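Local coordinates for SAS-6 (Leishmania major, PDB 4CKM), which probably builds the hub of the centriole and basal-body cartwheel through its N-terminal head domain, the part described here, at residues Glu36-Thr49 against Gln57-Arg69. Sequence-based numbering, arbitrary orientation.
Sequences EPQTLLETTVMVST and QVRPLGVYVRTGR
Val63 of strand 57-69 sets its CG1 branch among three side chains of the antiparallel strand 39-49. It presses closely on Thr43 CG2, 3.5 Å from Val63 CG1, the two side chains lying alongside and pointing the same way. With chi1 at 70°, CG1 sits between the backbone N and carbonyl carbon of Val63, where Leu41 CD2 and Val45 CG2 also meet it. Further along, Leu61 lays CD1 against Val47 CB at 3.6 Å, and the same methyl reaches Thr49 CG2 at 4.0 Å. Thr49 meets both Gln57 and Arg59 through OG1, which lies 3.3 Å from Gln57 CG and 2.9 Å from Arg59 NH1, at the edge of a guanidinium whose salt-bridge partner is Asp85. Paired backbone bonds run from Thr49 to Thr43, among them a nearly straight one from Leu61 N to Val45 O (2.7 Å, 173°). A classic beta bulge follows: Leu40 and Leu41 both face Val65, whose O takes the Leu40 N-H and, weakly, that of Leu41. On the other face, Tyr64 turns its ring edge to Glu42 OE1. Helix 117-130 packs on Leu41 and Val45, while strands 76-85 and 136-142 continue the sheet beyond 57-69 and 39-49, respectively.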
ATOM      1  N   GLU A  36     -14.696 -18.063 -26.062  1.00103.09           N
ATOM      2  CA  GLU A  36     -13.968 -18.473 -24.820  1.00 99.83           C
ATOM      3  C   GLU A  36     -14.228 -17.548 -23.599  1.00 92.64           C
ATOM      4  O   GLU A  36     -13.273 -17.119 -22.951  1.00 84.06           O
ATOM      5  CB  GLU A  36     -12.453 -18.567 -25.118  1.00 99.20           C
ATOM      6  CG  GLU A  36     -11.824 -17.279 -25.659  1.00 99.47           C
ATOM      7  CD  GLU A  36     -10.343 -17.412 -25.969  1.00 98.40           C
ATOM      8  OE1 GLU A  36      -9.616 -18.081 -25.205  1.00 98.96           O
ATOM      9  OE2 GLU A  36      -9.895 -16.832 -26.978  1.00 93.94           O
ATOM     10  N   PRO A  37     -15.515 -17.258 -23.266  1.00 88.37           N
ATOM     11  CA  PRO A  37     -15.771 -16.372 -22.117  1.00 87.60           C
ATOM     12  C   PRO A  37     -15.737 -17.137 -20.792  1.00 83.72           C
ATOM     13  O   PRO A  37     -16.797 -17.486 -20.266  1.00 86.34           O
ATOM     14  CB  PRO A  37     -17.184 -15.841 -22.394  1.00 84.57           C
ATOM     15  CG  PRO A  37     -17.854 -16.961 -23.118  1.00 86.37           C
ATOM     16  CD  PRO A  37     -16.783 -17.747 -23.851  1.00 87.00           C
ATOM     17  N   GLN A  38     -14.541 -17.359 -20.241  1.00 71.18           N
ATOM     18  CA  GLN A  38     -14.382 -18.363 -19.191  1.00 63.22           C
ATOM     19  C   GLN A  38     -14.332 -17.886 -17.728  1.00 53.96           C
ATOM     20  O   GLN A  38     -13.680 -16.909 -17.371  1.00 46.47           O
ATOM     21  CB  GLN A  38     -13.197 -19.272 -19.487  1.00 64.59           C
ATOM     22  CG  GLN A  38     -11.878 -18.574 -19.697  1.00 70.22           C
ATOM     23  CD  GLN A  38     -10.725 -19.550 -19.641  1.00 76.70           C
ATOM     24  OE1 GLN A  38      -9.566 -19.173 -19.791  1.00 83.62           O
ATOM     25  NE2 GLN A  38     -11.039 -20.813 -19.406  1.00 80.12           N
ATOM     26  N   THR A  39     -15.053 -18.625 -16.890  1.00 49.55           N
ATOM     27  CA  THR A  39     -15.047 -18.416 -15.458  1.00 46.45           C
ATOM     28  C   THR A  39     -13.788 -19.023 -14.870  1.00 42.05           C
ATOM     29  O   THR A  39     -13.546 -20.207 -15.030  1.00 41.69           O
ATOM     30  CB  THR A  39     -16.289 -19.029 -14.827  1.00 44.31           C
ATOM     31  OG1 THR A  39     -17.443 -18.385 -15.380  1.00 47.72           O
ATOM     32  CG2 THR A  39     -16.285 -18.816 -13.334  1.00 47.88           C
ATOM     33  N   LEU A  40     -12.968 -18.196 -14.228  1.00 38.19           N
ATOM     34  CA  LEU A  40     -11.704 -18.663 -13.667  1.00 38.47           C
ATOM     35  C   LEU A  40     -11.840 -18.972 -12.176  1.00 36.30           C
ATOM     36  O   LEU A  40     -10.980 -19.610 -11.619  1.00 37.99           O
ATOM     37  CB  LEU A  40     -10.607 -17.621 -13.850  1.00 38.96           C
ATOM     38  CG  LEU A  40     -10.260 -17.188 -15.274  1.00 41.36           C
ATOM     39  CD1 LEU A  40      -9.176 -16.120 -15.236  1.00 42.92           C
ATOM     40  CD2 LEU A  40      -9.791 -18.363 -16.104  1.00 40.84           C
ATOM     41  N   LEU A  41     -12.898 -18.490 -11.536  1.00 35.81           N
ATOM     42  CA  LEU A  41     -13.067 -18.664 -10.115  1.00 36.35           C
ATOM     43  C   LEU A  41     -14.454 -18.327  -9.728  1.00 36.95           C
ATOM     44  O   LEU A  41     -14.970 -17.284 -10.103  1.00 37.01           O
ATOM     45  CB  LEU A  41     -12.133 -17.770  -9.311  1.00 39.49           C
ATOM     46  CG  LEU A  41     -12.170 -18.086  -7.805  1.00 39.84           C
ATOM     47  CD1 LEU A  41     -11.467 -19.399  -7.509  1.00 39.08           C
ATOM     48  CD2 LEU A  41     -11.543 -16.969  -6.988  1.00 41.14           C
ATOM     49  N   GLU A  42     -15.052 -19.231  -8.961  1.00 38.96           N
ATOM     50  CA  GLU A  42     -16.346 -19.033  -8.368  1.00 42.25           C
ATOM     51  C   GLU A  42     -16.258 -19.747  -7.022  1.00 44.37           C
ATOM     52  O   GLU A  42     -16.166 -20.966  -6.971  1.00 43.46           O
ATOM     53  CB  GLU A  42     -17.410 -19.653  -9.263  1.00 45.88           C
ATOM     54  CG  GLU A  42     -18.824 -19.483  -8.735  1.00 52.34           C
ATOM     55  CD  GLU A  42     -19.890 -19.697  -9.800  1.00 58.47           C
ATOM     56  OE1 GLU A  42     -19.579 -20.213 -10.898  1.00 62.15           O
ATOM     57  OE2 GLU A  42     -21.054 -19.331  -9.538  1.00 66.08           O
ATOM     58  N   THR A  43     -16.220 -18.996  -5.933  1.00 43.52           N
ATOM     59  CA  THR A  43     -15.945 -19.596  -4.643  1.00 41.25           C
ATOM     60  C   THR A  43     -16.436 -18.705  -3.535  1.00 42.75           C
ATOM     61  O   THR A  43     -17.088 -17.681  -3.794  1.00 42.57           O
ATOM     62  CB  THR A  43     -14.438 -19.924  -4.486  1.00 43.44           C
ATOM     63  OG1 THR A  43     -14.243 -20.757  -3.350  1.00 45.73           O
ATOM     64  CG2 THR A  43     -13.575 -18.681  -4.324  1.00 43.38           C
ATOM     65  N   THR A  44     -16.160 -19.116  -2.301  1.00 40.65           N
ATOM     66  CA  THR A  44     -16.563 -18.355  -1.130  1.00 38.59           C
ATOM     67  C   THR A  44     -15.339 -18.020  -0.329  1.00 36.34           C
ATOM     68  O   THR A  44     -14.390 -18.800  -0.271  1.00 36.38           O
ATOM     69  CB  THR A  44     -17.590 -19.129  -0.311  1.00 43.06           C
ATOM     70  OG1 THR A  44     -18.755 -19.282  -1.128  1.00 47.56           O
ATOM     71  CG2 THR A  44     -18.003 -18.359   0.954  1.00 43.03           C
ATOM     72  N   VAL A  45     -15.309 -16.813   0.217  1.00 34.63           N
ATOM     73  CA  VAL A  45     -14.149 -16.368   0.982  1.00 34.32           C
ATOM     74  C   VAL A  45     -14.637 -15.556   2.143  1.00 32.73           C
ATOM     75  O   VAL A  45     -15.681 -14.916   2.053  1.00 30.88           O
ATOM     76  CB  VAL A  45     -13.183 -15.488   0.160  1.00 35.55           C
ATOM     77  CG1 VAL A  45     -12.401 -16.327  -0.805  1.00 36.92           C
ATOM     78  CG2 VAL A  45     -13.946 -14.410  -0.599  1.00 37.80           C
ATOM     79  N   MET A  46     -13.872 -15.584   3.229  1.00 32.88           N
ATOM     80  CA  MET A  46     -14.162 -14.732   4.372  1.00 33.47           C
ATOM     81  C   MET A  46     -13.643 -13.324   4.077  1.00 32.27           C
ATOM     82  O   MET A  46     -12.501 -13.146   3.643  1.00 30.62           O
ATOM     83  CB  MET A  46     -13.484 -15.277   5.634  1.00 35.34           C
ATOM     84  CG  MET A  46     -14.014 -16.622   6.080  1.00 38.49           C
ATOM     85  SD  MET A  46     -15.743 -16.464   6.510  1.00 46.07           S
ATOM     86  CE  MET A  46     -16.173 -18.193   6.674  1.00 53.33           C
ATOM     87  N   VAL A  47     -14.469 -12.329   4.367  1.00 31.10           N
ATOM     88  CA  VAL A  47     -14.110 -10.942   4.149  1.00 29.39           C
ATOM     89  C   VAL A  47     -14.491 -10.129   5.362  1.00 28.75           C
ATOM     90  O   VAL A  47     -15.597 -10.248   5.866  1.00 29.87           O
ATOM     91  CB  VAL A  47     -14.817 -10.395   2.887  1.00 28.72           C
ATOM     92  CG1 VAL A  47     -14.332  -8.986   2.542  1.00 29.91           C
ATOM     93  CG2 VAL A  47     -14.579 -11.329   1.697  1.00 29.11           C
ATOM     94  N   SER A  48     -13.577  -9.284   5.825  1.00 30.51           N
ATOM     95  CA  SER A  48     -13.951  -8.229   6.774  1.00 30.61           C
ATOM     96  C   SER A  48     -14.620  -7.089   6.006  1.00 31.94           C
ATOM     97  O   SER A  48     -13.980  -6.422   5.194  1.00 31.86           O
ATOM     98  CB  SER A  48     -12.739  -7.716   7.564  1.00 29.84           C
ATOM     99  OG  SER A  48     -13.125  -6.639   8.406  1.00 28.71           O
ATOM    100  N   THR A  49     -15.914  -6.905   6.242  1.00 32.81           N
ATOM    101  CA  THR A  49     -16.705  -5.854   5.608  1.00 34.15           C
ATOM    102  C   THR A  49     -17.054  -4.742   6.583  1.00 34.20           C
ATOM    103  O   THR A  49     -17.371  -5.000   7.750  1.00 31.90           O
ATOM    104  CB  THR A  49     -18.056  -6.391   5.112  1.00 33.85           C
ATOM    105  OG1 THR A  49     -18.743  -7.011   6.204  1.00 34.06           O
ATOM    106  CG2 THR A  49     -17.860  -7.413   4.050  1.00 37.11           C
ATOM    107  N   GLN A  57     -17.539  -6.539  10.315  1.00 34.47           N
ATOM    108  CA  GLN A  57     -17.791  -7.952  10.590  1.00 35.34           C
ATOM    109  C   GLN A  57     -17.068  -8.794   9.558  1.00 36.22           C
ATOM    110  O   GLN A  57     -16.855  -8.359   8.429  1.00 35.46           O
ATOM    111  CB  GLN A  57     -19.277  -8.275  10.540  1.00 37.23           C
ATOM    112  CG  GLN A  57     -19.860  -8.066   9.165  1.00 41.14           C
ATOM    113  CD  GLN A  57     -21.254  -8.629   8.996  1.00 44.28           C
ATOM    114  OE1 GLN A  57     -21.522  -9.798   9.256  1.00 43.39           O
ATOM    115  NE2 GLN A  57     -22.143  -7.795   8.505  1.00 46.60           N
ATOM    116  N   VAL A  58     -16.721 -10.016   9.944  1.00 34.46           N
ATOM    117  CA  VAL A  58     -16.103 -10.962   9.041  1.00 34.36           C
ATOM    118  C   VAL A  58     -17.157 -11.974   8.641  1.00 34.23           C
ATOM    119  O   VAL A  58     -17.809 -12.570   9.490  1.00 36.61           O
ATOM    120  CB  VAL A  58     -14.892 -11.643   9.700  1.00 33.95           C
ATOM    121  CG1 VAL A  58     -14.454 -12.861   8.916  1.00 33.55           C
ATOM    122  CG2 VAL A  58     -13.732 -10.652   9.823  1.00 34.19           C
ATOM    123  N   ARG A  59     -17.336 -12.145   7.340  1.00 33.77           N
ATOM    124  CA  ARG A  59     -18.428 -12.929   6.820  1.00 35.10           C
ATOM    125  C   ARG A  59     -18.094 -13.565   5.476  1.00 35.49           C
ATOM    126  O   ARG A  59     -17.236 -13.085   4.754  1.00 33.87           O
ATOM    127  CB  ARG A  59     -19.663 -12.051   6.714  1.00 35.67           C
ATOM    128  CG  ARG A  59     -19.703 -11.172   5.489  1.00 38.77           C
ATOM    129  CD  ARG A  59     -20.488  -9.913   5.750  1.00 41.38           C
ATOM    130  NE  ARG A  59     -21.431  -9.613   4.691  1.00 45.63           N
ATOM    131  CZ  ARG A  59     -21.834  -8.389   4.348  1.00 50.40           C
ATOM    132  NH1 ARG A  59     -21.346  -7.295   4.926  1.00 55.28           N
ATOM    133  NH2 ARG A  59     -22.709  -8.257   3.370  1.00 51.63           N
ATOM    134  N   PRO A  60     -18.760 -14.667   5.140  1.00 40.98           N
ATOM    135  CA  PRO A  60     -18.421 -15.339   3.888  1.00 40.11           C
ATOM    136  C   PRO A  60     -19.053 -14.629   2.699  1.00 39.03           C
ATOM    137  O   PRO A  60     -20.235 -14.310   2.733  1.00 40.12           O
ATOM    138  CB  PRO A  60     -18.984 -16.752   4.076  1.00 40.51           C
ATOM    139  CG  PRO A  60     -20.084 -16.616   5.080  1.00 41.94           C
ATOM    140  CD  PRO A  60     -19.854 -15.344   5.867  1.00 44.13           C
ATOM    141  N   LEU A  61     -18.253 -14.342   1.675  1.00 36.35           N
ATOM    142  CA  LEU A  61     -18.768 -13.718   0.462  1.00 35.47           C
ATOM    143  C   LEU A  61     -18.460 -14.577  -0.736  1.00 32.41           C
ATOM    144  O   LEU A  61     -17.445 -15.277  -0.785  1.00 33.12           O
ATOM    145  CB  LEU A  61     -18.175 -12.311   0.257  1.00 34.87           C
ATOM    146  CG  LEU A  61     -18.566 -11.206   1.246  1.00 36.65           C
ATOM    147  CD1 LEU A  61     -17.856  -9.887   0.934  1.00 34.71           C
ATOM    148  CD2 LEU A  61     -20.078 -10.989   1.276  1.00 37.44           C
ATOM    149  N   GLY A  62     -19.351 -14.535  -1.711  1.00 32.36           N
ATOM    150  CA  GLY A  62     -19.072 -15.166  -2.998  1.00 32.94           C
ATOM    151  C   GLY A  62     -18.116 -14.279  -3.795  1.00 35.11           C
ATOM    152  O   GLY A  62     -18.275 -13.054  -3.862  1.00 34.11           O
ATOM    153  N   VAL A  63     -17.124 -14.887  -4.405  1.00 33.24           N
ATOM    154  CA  VAL A  63     -16.273 -14.154  -5.274  1.00 35.16           C
ATOM    155  C   VAL A  63     -16.207 -14.863  -6.607  1.00 38.05           C
ATOM    156  O   VAL A  63     -16.143 -16.099  -6.660  1.00 37.08           O
ATOM    157  CB  VAL A  63     -14.875 -13.960  -4.670  1.00 36.77           C
ATOM    158  CG1 VAL A  63     -14.105 -15.260  -4.630  1.00 36.96           C
ATOM    159  CG2 VAL A  63     -14.101 -12.936  -5.476  1.00 39.47           C
ATOM    160  N   TYR A  64     -16.194 -14.067  -7.675  1.00 37.94           N
ATOM    161  CA  TYR A  64     -16.371 -14.575  -9.025  1.00 40.08           C
ATOM    162  C   TYR A  64     -15.491 -13.781  -9.981  1.00 38.85           C
ATOM    163  O   TYR A  64     -15.543 -12.556 -10.026  1.00 38.35           O
ATOM    164  CB  TYR A  64     -17.857 -14.441  -9.381  1.00 44.06           C
ATOM    165  CG  TYR A  64     -18.290 -14.882 -10.769  1.00 48.80           C
ATOM    166  CD1 TYR A  64     -18.564 -16.223 -11.048  1.00 53.12           C
ATOM    167  CD2 TYR A  64     -18.486 -13.955 -11.783  1.00 53.20           C
ATOM    168  CE1 TYR A  64     -18.989 -16.623 -12.303  1.00 53.63           C
ATOM    169  CE2 TYR A  64     -18.914 -14.345 -13.042  1.00 53.29           C
ATOM    170  CZ  TYR A  64     -19.160 -15.674 -13.292  1.00 55.05           C
ATOM    171  OH  TYR A  64     -19.573 -16.050 -14.532  1.00 55.98           O
ATOM    172  N   VAL A  65     -14.640 -14.474 -10.712  1.00 38.31           N
ATOM    173  CA  VAL A  65     -13.758 -13.831 -11.663  1.00 38.17           C
ATOM    174  C   VAL A  65     -13.993 -14.488 -13.018  1.00 38.57           C
ATOM    175  O   VAL A  65     -13.900 -15.715 -13.142  1.00 39.30           O
ATOM    176  CB  VAL A  65     -12.264 -13.960 -11.265  1.00 36.48           C
ATOM    177  CG1 VAL A  65     -11.368 -13.320 -12.313  1.00 34.69           C
ATOM    178  CG2 VAL A  65     -11.991 -13.338  -9.908  1.00 36.92           C
ATOM    179  N   ARG A  66     -14.298 -13.665 -14.018  1.00 39.46           N
ATOM    180  CA  ARG A  66     -14.555 -14.137 -15.386  1.00 44.09           C
ATOM    181  C   ARG A  66     -13.850 -13.248 -16.416  1.00 41.99           C
ATOM    182  O   ARG A  66     -13.784 -12.027 -16.244  1.00 39.99           O
ATOM    183  CB  ARG A  66     -16.059 -14.137 -15.667  1.00 49.35           C
ATOM    184  CG  ARG A  66     -16.451 -14.735 -17.013  1.00 59.20           C
ATOM    185  CD  ARG A  66     -17.967 -14.744 -17.203  1.00 64.97           C
ATOM    186  NE  ARG A  66     -18.525 -13.402 -17.427  1.00 74.59           N
ATOM    187  CZ  ARG A  66     -19.782 -13.021 -17.149  1.00 79.61           C
ATOM    188  NH1 ARG A  66     -20.663 -13.863 -16.605  1.00 81.02           N
ATOM    189  NH2 ARG A  66     -20.166 -11.773 -17.405  1.00 78.14           N
ATOM    190  N   THR A  67     -13.300 -13.875 -17.457  1.00 40.11           N
ATOM    191  CA  THR A  67     -12.772 -13.165 -18.622  1.00 42.19           C
ATOM    192  C   THR A  67     -13.757 -13.295 -19.759  1.00 41.40           C
ATOM    193  O   THR A  67     -14.371 -14.343 -19.927  1.00 40.88           O
ATOM    194  CB  THR A  67     -11.435 -13.745 -19.119  1.00 43.74           C
ATOM    195  OG1 THR A  67     -11.621 -15.103 -19.535  1.00 44.71           O
ATOM    196  CG2 THR A  67     -10.384 -13.692 -18.021  1.00 46.11           C
ATOM    197  N   GLY A  68     -13.902 -12.230 -20.541  1.00 43.53           N
ATOM    198  CA  GLY A  68     -14.741 -12.261 -21.740  1.00 39.83           C
ATOM    199  C   GLY A  68     -14.462 -11.102 -22.685  1.00 39.15           C
ATOM    200  O   GLY A  68     -13.317 -10.643 -22.819  1.00 35.82           O
ATOM    201  N   ARG A  69     -15.533 -10.625 -23.317  1.00 40.09           N
ATOM    202  CA  ARG A  69     -15.484  -9.564 -24.318  1.00 41.92           C
ATOM    203  C   ARG A  69     -16.509  -8.540 -23.989  1.00 39.41           C
ATOM    204  O   ARG A  69     -17.538  -8.855 -23.460  1.00 41.20           O
ATOM    205  CB  ARG A  69     -15.834 -10.097 -25.691  1.00 43.39           C
ATOM    206  CG  ARG A  69     -14.869 -11.121 -26.233  1.00 44.44           C
ATOM    207  CD  ARG A  69     -13.535 -10.488 -26.553  1.00 49.00           C
ATOM    208  NE  ARG A  69     -12.726 -11.408 -27.338  1.00 51.94           N
ATOM    209  CZ  ARG A  69     -11.848 -11.052 -28.269  1.00 53.30           C
ATOM    210  NH1 ARG A  69     -11.633  -9.775 -28.593  1.00 53.53           N
ATOM    211  NH2 ARG A  69     -11.187 -11.997 -28.899  1.00 57.57           N
TER
HETATM  212  O   HOH W   1     -11.781 -14.789 -22.296  1.00 45.82           O
HETATM  213  O   HOH W   2      -9.350 -16.274 -19.726  1.00 61.08           O